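Local coordinates for Orf c02003 protein (Sulfolobus solfataricus P2, PDB 2Q00) that is of unknown function but belongs to the archaeal PaREP1/PaREP8 family and folds as a compact bundle of helices in a single chain, at residues G21-A26 with L99-V104; A26-Y31 with E92-L97; N64-S69 with S85-H90. All blocks are in the same frame, centred on the assembly; numbering follows the deposited sequence.

Contact 1: G21-A26 with L99-V104; sequences GDLVQA and LNEKEV
Leu23 carries the apolar part of the contact, splitting its two methyls over the start of helix 101-122. CD2 reaches the branch of Val104, with Leu23 CD2 4.0 Å from Val104 CG2, and also rests on the backbone of Glu101, where CD2 is 4.0 Å from Glu101 CA. The other methyl turns to the turn just before that helix: Leu23 CD1 approaches Glu101 N at 4.1 Å and the carbonyl oxygen of Leu99 at similar range. The fork is aimed by the first torsion, which sets CG anti to the carbonyl carbon (chi1 -62°) and throws both methyls across the gap. Leucine suits the place because its forked end spans a methyl and bare backbone at once, while beta-branched Val104 offers CG2 on a stiff stem; it also packs on Leu89 of helix 79-95. Were Leu23 cut back to an alanine, Val104 CG2 and the first turn at Glu101 would probably lose their apolar cover, opening a gap between the two helix starts.

Helix ends set the frame of this packing. Gly21 is the C-prime residue of a Schellman motif closing helix 6-19, and its positive phi favours glycine. Asp22 follows at once as N-cap of helix 23-45, while Asn100 holds the N-cap position of helix 101-122.

Among polar interactions, Asp22 OD1 accepts from Gln25 N at 3.1 Å, met from above the carboxylate plane, a capping bond that takes up an amide of the first turn and marks the start of helix 23-45, whose first residue is Leu23. Glu101 brings its CG beside Leu23 CD2 at 4.2 Å, then leads its carboxylate away to a long, weak ion pair with Lys105.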
# COMPACT_ATOMS: atom_id res chain seq x y z
N GLY A 21 -18.69 6.99 3.19
CA GLY A 21 -18.76 7.57 1.86
C GLY A 21 -17.65 8.53 1.48
O GLY A 21 -17.70 9.12 0.40
N ASP A 22 -16.64 8.71 2.33
CA ASP A 22 -15.55 9.63 2.00
C ASP A 22 -14.51 8.89 1.15
O ASP A 22 -13.46 8.47 1.64
CB ASP A 22 -14.90 10.16 3.28
CG ASP A 22 -14.05 11.40 3.02
OD1 ASP A 22 -13.42 11.48 1.94
OD2 ASP A 22 -14.02 12.30 3.90
N LEU A 23 -14.81 8.73 -0.14
CA LEU A 23 -13.95 8.02 -1.07
C LEU A 23 -12.56 8.64 -1.27
O LEU A 23 -11.56 7.91 -1.38
CB LEU A 23 -14.65 7.89 -2.42
CG LEU A 23 -15.95 7.08 -2.37
CD1 LEU A 23 -16.75 7.29 -3.65
CD2 LEU A 23 -15.63 5.61 -2.17
N VAL A 24 -12.51 9.96 -1.31
CA VAL A 24 -11.25 10.67 -1.50
C VAL A 24 -10.26 10.37 -0.38
O VAL A 24 -9.08 10.11 -0.62
CB VAL A 24 -11.48 12.18 -1.54
CG1 VAL A 24 -10.16 12.90 -1.82
CG2 VAL A 24 -12.51 12.51 -2.60
N GLN A 25 -10.75 10.42 0.86
CA GLN A 25 -9.91 10.17 2.02
C GLN A 25 -9.52 8.71 2.11
O GLN A 25 -8.35 8.39 2.36
CB GLN A 25 -10.65 10.61 3.29
CG GLN A 25 -10.50 12.09 3.59
CD GLN A 25 -9.13 12.41 4.19
OE1 GLN A 25 -8.85 12.05 5.34
NE2 GLN A 25 -8.27 13.06 3.41
N ALA A 26 -10.49 7.83 1.90
CA ALA A 26 -10.27 6.40 1.96
C ALA A 26 -9.16 5.99 0.99
O ALA A 26 -8.22 5.29 1.37
CB ALA A 26 -11.57 5.64 1.64
N LEU A 99 -12.95 7.91 -9.31
CA LEU A 99 -13.25 6.50 -9.06
C LEU A 99 -14.57 6.30 -8.34
O LEU A 99 -14.86 6.99 -7.36
CB LEU A 99 -12.14 5.85 -8.23
CG LEU A 99 -10.82 5.51 -8.93
CD1 LEU A 99 -9.77 5.08 -7.90
CD2 LEU A 99 -11.07 4.41 -9.95
N ASN A 100 -15.38 5.36 -8.82
CA ASN A 100 -16.67 5.07 -8.20
C ASN A 100 -16.44 4.15 -7.00
O ASN A 100 -15.37 3.55 -6.87
CB ASN A 100 -17.61 4.40 -9.20
N GLU A 101 -17.43 4.05 -6.13
CA GLU A 101 -17.32 3.21 -4.94
C GLU A 101 -16.99 1.76 -5.29
O GLU A 101 -16.19 1.12 -4.60
CB GLU A 101 -18.63 3.27 -4.14
CG GLU A 101 -18.54 2.62 -2.76
CD GLU A 101 -19.44 1.41 -2.63
OE1 GLU A 101 -19.34 0.50 -3.49
OE2 GLU A 101 -20.24 1.36 -1.67
N LYS A 102 -17.60 1.23 -6.34
CA LYS A 102 -17.35 -0.16 -6.72
C LYS A 102 -15.89 -0.35 -7.11
O LYS A 102 -15.29 -1.38 -6.79
CB LYS A 102 -18.26 -0.56 -7.88
N GLU A 103 -15.34 0.65 -7.79
CA GLU A 103 -13.94 0.60 -8.23
C GLU A 103 -12.94 0.67 -7.08
O GLU A 103 -11.94 -0.04 -7.07
CB GLU A 103 -13.66 1.74 -9.20
CG GLU A 103 -14.08 1.47 -10.63
CD GLU A 103 -15.00 2.54 -11.16
OE1 GLU A 103 -16.19 2.54 -10.76
OE2 GLU A 103 -14.54 3.37 -11.98
N VAL A 104 -13.24 1.55 -6.12
CA VAL A 104 -12.39 1.73 -4.95
C VAL A 104 -12.32 0.43 -4.17
O VAL A 104 -11.24 0.00 -3.73
CB VAL A 104 -12.94 2.83 -4.03
CG1 VAL A 104 -12.06 2.97 -2.80
CG2 VAL A 104 -13.01 4.15 -4.79

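Contact 2: A26-Y31 with E92-L97; sequences ACEKYY and EGFHEL
Gly93 meets Cys27 first: Gly93 CA lies 4.0 Å from Cys27 SG, and a beta carbon on this residue would clash with the sulfur, which explains why glycine fits. The small, polarisable thiol in turn lets the backbones come near; it also touches Leu89 and Val104, where three helices meet.

At Phe94 the backbone N stands 4.0 Å from Cys27 CB, and the ring lies against Glu28. With CG anti to the backbone N (chi1 -176°), the ring reaches across to helix 23-45 and lies under the stem of Glu28. That aliphatic stem crosses its face, with Glu28 CG 3.9 Å from the centroid of the Phe94 ring and only 4° off the normal, a CH-pi contact. Because the Glu28 chain bends at chi2, OE1 stays above the same face, just beyond the CG-CD2 rim, with Glu28 OE1 3.4 Å from Phe94 CD2. This buried oxygen has no polar partner in the model; burial alone would probably favour the protonated acid, while Arg59, in a long, weak ion pair with OE2, and a charged His95 would oppose this.

His95 turns one ring face to Phe94 CD2, and its NE2 remains 5.2 Å from Glu28 OE1, near enough for a possible charge on the histidine to be felt.

The wider pi-type turn at 92-95 gives helix 79-95 a local widening near its end, and the close glycine-cysteine approach is helix-to-helix packing within an all-helical bundle, whose family is grouped with the C-terminal helical domains of kanamycin nucleotidyltransferase type.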
# COMPACT_ATOMS: atom_id res chain seq x y z
N ALA A 26 -10.49 7.83 1.90
CA ALA A 26 -10.27 6.40 1.96
C ALA A 26 -9.16 5.99 0.99
O ALA A 26 -8.22 5.29 1.37
CB ALA A 26 -11.57 5.64 1.64
N CYS A 27 -9.27 6.43 -0.27
CA CYS A 27 -8.26 6.11 -1.28
C CYS A 27 -6.85 6.44 -0.79
O CYS A 27 -5.93 5.63 -0.89
CB CYS A 27 -8.52 6.88 -2.58
SG CYS A 27 -9.98 6.34 -3.49
N GLU A 28 -6.69 7.65 -0.27
CA GLU A 28 -5.39 8.08 0.21
C GLU A 28 -4.89 7.23 1.38
O GLU A 28 -3.70 6.95 1.48
CB GLU A 28 -5.44 9.57 0.60
CG GLU A 28 -4.06 10.17 0.89
CD GLU A 28 -2.96 9.64 -0.04
OE1 GLU A 28 -3.15 9.64 -1.28
OE2 GLU A 28 -1.90 9.22 0.47
N LYS A 29 -5.80 6.82 2.27
CA LYS A 29 -5.41 6.00 3.41
C LYS A 29 -5.05 4.61 2.96
O LYS A 29 -4.13 3.98 3.50
CB LYS A 29 -6.51 5.96 4.46
CG LYS A 29 -6.34 6.99 5.58
CD LYS A 29 -6.76 8.38 5.17
CE LYS A 29 -5.84 9.44 5.78
NZ LYS A 29 -5.47 9.16 7.19
N TYR A 30 -5.79 4.11 1.96
CA TYR A 30 -5.51 2.78 1.42
C TYR A 30 -4.13 2.81 0.79
O TYR A 30 -3.38 1.86 0.89
CB TYR A 30 -6.54 2.40 0.37
CG TYR A 30 -7.87 1.91 0.92
CD1 TYR A 30 -7.92 0.77 1.72
CD2 TYR A 30 -9.06 2.58 0.63
CE1 TYR A 30 -9.13 0.30 2.22
CE2 TYR A 30 -10.29 2.12 1.12
CZ TYR A 30 -10.32 0.97 1.92
OH TYR A 30 -11.51 0.48 2.41
N TYR A 31 -3.81 3.92 0.12
CA TYR A 31 -2.51 4.03 -0.52
C TYR A 31 -1.42 4.08 0.56
O TYR A 31 -0.41 3.40 0.45
CB TYR A 31 -2.44 5.27 -1.40
CG TYR A 31 -1.09 5.44 -2.06
CD1 TYR A 31 -0.62 4.50 -2.98
CD2 TYR A 31 -0.27 6.53 -1.75
CE1 TYR A 31 0.62 4.64 -3.57
CE2 TYR A 31 0.98 6.67 -2.34
CZ TYR A 31 1.42 5.72 -3.25
OH TYR A 31 2.66 5.82 -3.81
N GLU A 92 -5.60 8.35 -9.71
CA GLU A 92 -7.00 8.48 -10.13
C GLU A 92 -7.99 8.67 -8.99
O GLU A 92 -9.06 9.25 -9.18
CB GLU A 92 -7.40 7.26 -10.94
CG GLU A 92 -6.76 7.22 -12.31
CD GLU A 92 -7.01 5.92 -13.03
OE1 GLU A 92 -8.17 5.48 -13.07
OE2 GLU A 92 -6.03 5.35 -13.57
N GLY A 93 -7.64 8.19 -7.80
CA GLY A 93 -8.54 8.31 -6.67
C GLY A 93 -8.46 9.61 -5.90
O GLY A 93 -9.34 10.47 -6.01
N PHE A 94 -7.40 9.75 -5.12
CA PHE A 94 -7.20 10.94 -4.30
C PHE A 94 -6.98 12.21 -5.13
O PHE A 94 -7.61 13.25 -4.89
CB PHE A 94 -6.01 10.71 -3.36
CG PHE A 94 -5.76 11.85 -2.41
CD1 PHE A 94 -6.74 12.24 -1.50
CD2 PHE A 94 -4.54 12.53 -2.42
CE1 PHE A 94 -6.51 13.29 -0.60
CE2 PHE A 94 -4.29 13.58 -1.53
CZ PHE A 94 -5.28 13.97 -0.62
N HIS A 95 -6.10 12.12 -6.12
CA HIS A 95 -5.79 13.28 -6.95
C HIS A 95 -6.83 13.65 -8.00
O HIS A 95 -7.36 14.76 -7.99
CB HIS A 95 -4.41 13.10 -7.60
CG HIS A 95 -3.27 13.08 -6.62
ND1 HIS A 95 -2.94 14.18 -5.85
CD2 HIS A 95 -2.42 12.10 -6.25
CE1 HIS A 95 -1.92 13.87 -5.06
NE2 HIS A 95 -1.59 12.61 -5.28
N GLU A 96 -7.14 12.70 -8.89
CA GLU A 96 -8.10 12.95 -9.96
C GLU A 96 -9.59 12.91 -9.59
O GLU A 96 -10.43 13.39 -10.35
CB GLU A 96 -7.82 11.99 -11.12
CG GLU A 96 -6.57 12.33 -11.94
CD GLU A 96 -6.17 11.22 -12.91
OE1 GLU A 96 -7.08 10.62 -13.53
OE2 GLU A 96 -4.96 10.96 -13.06
N LEU A 97 -9.93 12.33 -8.44
CA LEU A 97 -11.32 12.26 -7.99
C LEU A 97 -12.22 11.63 -9.07
O LEU A 97 -13.30 12.14 -9.35
CB LEU A 97 -11.84 13.67 -7.68
CG LEU A 97 -10.86 14.67 -7.04
CD1 LEU A 97 -11.50 16.05 -6.99
CD2 LEU A 97 -10.47 14.21 -5.63

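Contact 3: N64-S69 with S85-H90; sequences NLFKAS and SAWTLH
Phe66 O accepts the hydroxyl of Ser69 at 2.6 Å from Ser69 OG, a short bond between a helical serine and the carbonyl three residues back. The donor comes in well to the side of the carbonyl, at a C=O...OG angle of 119°. Serine suits this turn because its short side chain can fold onto its own helix, and the bond sits on the very residue whose side chain crosses to the other segment.

That side chain meets Trp87 edge to face. The phenyl ring of Phe66 points CZ down at the indole, 3.4 Å from Trp87 CG, and follows with CE2 3.7 Å from Trp87 CD2. Its centroid is 4.8 Å from that of the five-membered ring, and the planes stand at 71°, a T-shaped pair. Trp87 offers its face because its CG is anti to the backbone N (chi1 -174°), which swings the indole out toward helix 62-71. The broad indole also touches Tyr31 of helix 23-45, while Phe66 has a second edge-to-face partner in Trp83, one turn before Trp87.

Joining helix 62-71 to helix 79-95 at the protein surface, this contact sets the partly positive hydrogens of the phenyl edge against the electron-rich indole; it needs no formally charged group, and rests on dispersion and weak electrostatics that depend on ring orientation.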
# COMPACT_ATOMS: atom_id res chain seq x y z
N ASN A 64 10.99 4.59 -5.48
CA ASN A 64 11.57 3.62 -4.55
C ASN A 64 10.55 2.52 -4.31
O ASN A 64 10.90 1.33 -4.33
CB ASN A 64 11.92 4.28 -3.22
CG ASN A 64 13.24 5.00 -3.26
OD1 ASN A 64 14.29 4.39 -3.46
ND2 ASN A 64 13.20 6.32 -3.05
N LEU A 65 9.30 2.91 -4.07
CA LEU A 65 8.22 1.96 -3.82
C LEU A 65 8.06 1.06 -5.04
O LEU A 65 7.98 -0.16 -4.91
CB LEU A 65 6.89 2.67 -3.55
CG LEU A 65 6.69 3.45 -2.24
CD1 LEU A 65 7.19 2.62 -1.06
CD2 LEU A 65 7.43 4.78 -2.32
N PHE A 66 8.01 1.67 -6.21
CA PHE A 66 7.90 0.89 -7.44
C PHE A 66 9.10 -0.07 -7.51
O PHE A 66 8.92 -1.26 -7.73
CB PHE A 66 7.87 1.83 -8.66
CG PHE A 66 6.48 2.33 -9.00
CD1 PHE A 66 5.55 1.47 -9.58
CD2 PHE A 66 6.12 3.65 -8.73
CE1 PHE A 66 4.26 1.91 -9.89
CE2 PHE A 66 4.84 4.11 -9.03
CZ PHE A 66 3.90 3.24 -9.61
N LYS A 67 10.31 0.45 -7.31
CA LYS A 67 11.50 -0.41 -7.33
C LYS A 67 11.31 -1.54 -6.34
O LYS A 67 11.49 -2.72 -6.65
CB LYS A 67 12.77 0.34 -6.91
CG LYS A 67 13.35 1.31 -7.91
CD LYS A 67 14.79 1.64 -7.53
CE LYS A 67 15.25 3.00 -8.08
NZ LYS A 67 14.64 4.17 -7.36
N ALA A 68 10.95 -1.14 -5.12
CA ALA A 68 10.74 -2.08 -4.04
C ALA A 68 9.76 -3.18 -4.42
O ALA A 68 10.02 -4.37 -4.20
CB ALA A 68 10.24 -1.34 -2.81
N SER A 69 8.62 -2.79 -5.00
CA SER A 69 7.62 -3.77 -5.40
C SER A 69 8.20 -4.74 -6.43
O SER A 69 7.99 -5.95 -6.34
CB SER A 69 6.37 -3.07 -5.96
OG SER A 69 6.66 -2.30 -7.12
N SER A 85 -2.35 -1.29 -8.11
CA SER A 85 -3.68 -0.93 -7.61
C SER A 85 -3.57 0.21 -6.58
O SER A 85 -4.39 1.15 -6.57
CB SER A 85 -4.33 -2.12 -6.92
OG SER A 85 -4.43 -3.21 -7.81
N ALA A 86 -2.57 0.11 -5.71
CA ALA A 86 -2.37 1.13 -4.70
C ALA A 86 -2.10 2.45 -5.43
O ALA A 86 -2.67 3.49 -5.08
CB ALA A 86 -1.16 0.74 -3.79
N TRP A 87 -1.24 2.40 -6.44
CA TRP A 87 -0.88 3.59 -7.21
C TRP A 87 -2.13 4.18 -7.85
O TRP A 87 -2.34 5.39 -7.80
CB TRP A 87 0.17 3.23 -8.27
CG TRP A 87 0.72 4.41 -9.04
CD1 TRP A 87 0.55 4.68 -10.37
CD2 TRP A 87 1.47 5.51 -8.50
NE1 TRP A 87 1.15 5.88 -10.70
CE2 TRP A 87 1.72 6.41 -9.57
CE3 TRP A 87 1.96 5.82 -7.23
CZ2 TRP A 87 2.44 7.60 -9.39
CZ3 TRP A 87 2.67 7.01 -7.06
CH2 TRP A 87 2.90 7.88 -8.13
N THR A 88 -2.97 3.32 -8.43
CA THR A 88 -4.21 3.77 -9.09
C THR A 88 -5.10 4.49 -8.10
O THR A 88 -5.69 5.53 -8.41
CB THR A 88 -5.04 2.60 -9.63
OG1 THR A 88 -4.26 1.83 -10.55
CG2 THR A 88 -6.28 3.14 -10.33
N LEU A 89 -5.20 3.93 -6.90
CA LEU A 89 -6.00 4.54 -5.86
C LEU A 89 -5.42 5.92 -5.59
O LEU A 89 -6.16 6.90 -5.45
CB LEU A 89 -5.96 3.68 -4.58
CG LEU A 89 -6.91 2.49 -4.55
CD1 LEU A 89 -6.64 1.58 -3.38
CD2 LEU A 89 -8.33 3.03 -4.50
N HIS A 90 -4.09 5.99 -5.53
CA HIS A 90 -3.40 7.24 -5.25
C HIS A 90 -3.67 8.33 -6.29
O HIS A 90 -4.16 9.41 -5.97
CB HIS A 90 -1.90 6.99 -5.16
CG HIS A 90 -1.11 8.19 -4.71
ND1 HIS A 90 0.20 8.39 -5.06
CD2 HIS A 90 -1.46 9.22 -3.91
CE1 HIS A 90 0.64 9.51 -4.51
NE2 HIS A 90 -0.35 10.03 -3.80

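In the fold
Helix 79-95 ties the last two contacts together, and helix 23-45 the first two. Contacts 1 and 2 share Ala26, have centres about 8 Å apart and touch where Val104 CG2 meets Cys27 SG at 3.9 Å. Between contacts 2 and 3, centres about 12 Å apart, Phe94 N probably bonds to Leu89 O at 3.1 Å, five residues back, consistent with the pi-type turn. Contacts 1 and 3 have centres about 18 Å apart, yet Val104 and Leu99 still pack on Leu89. The contacts are nested along the chain, 3 inside 2 and 2 inside 1; contact 2 is buried, contact 1 partly buried and contact 3 at the surface.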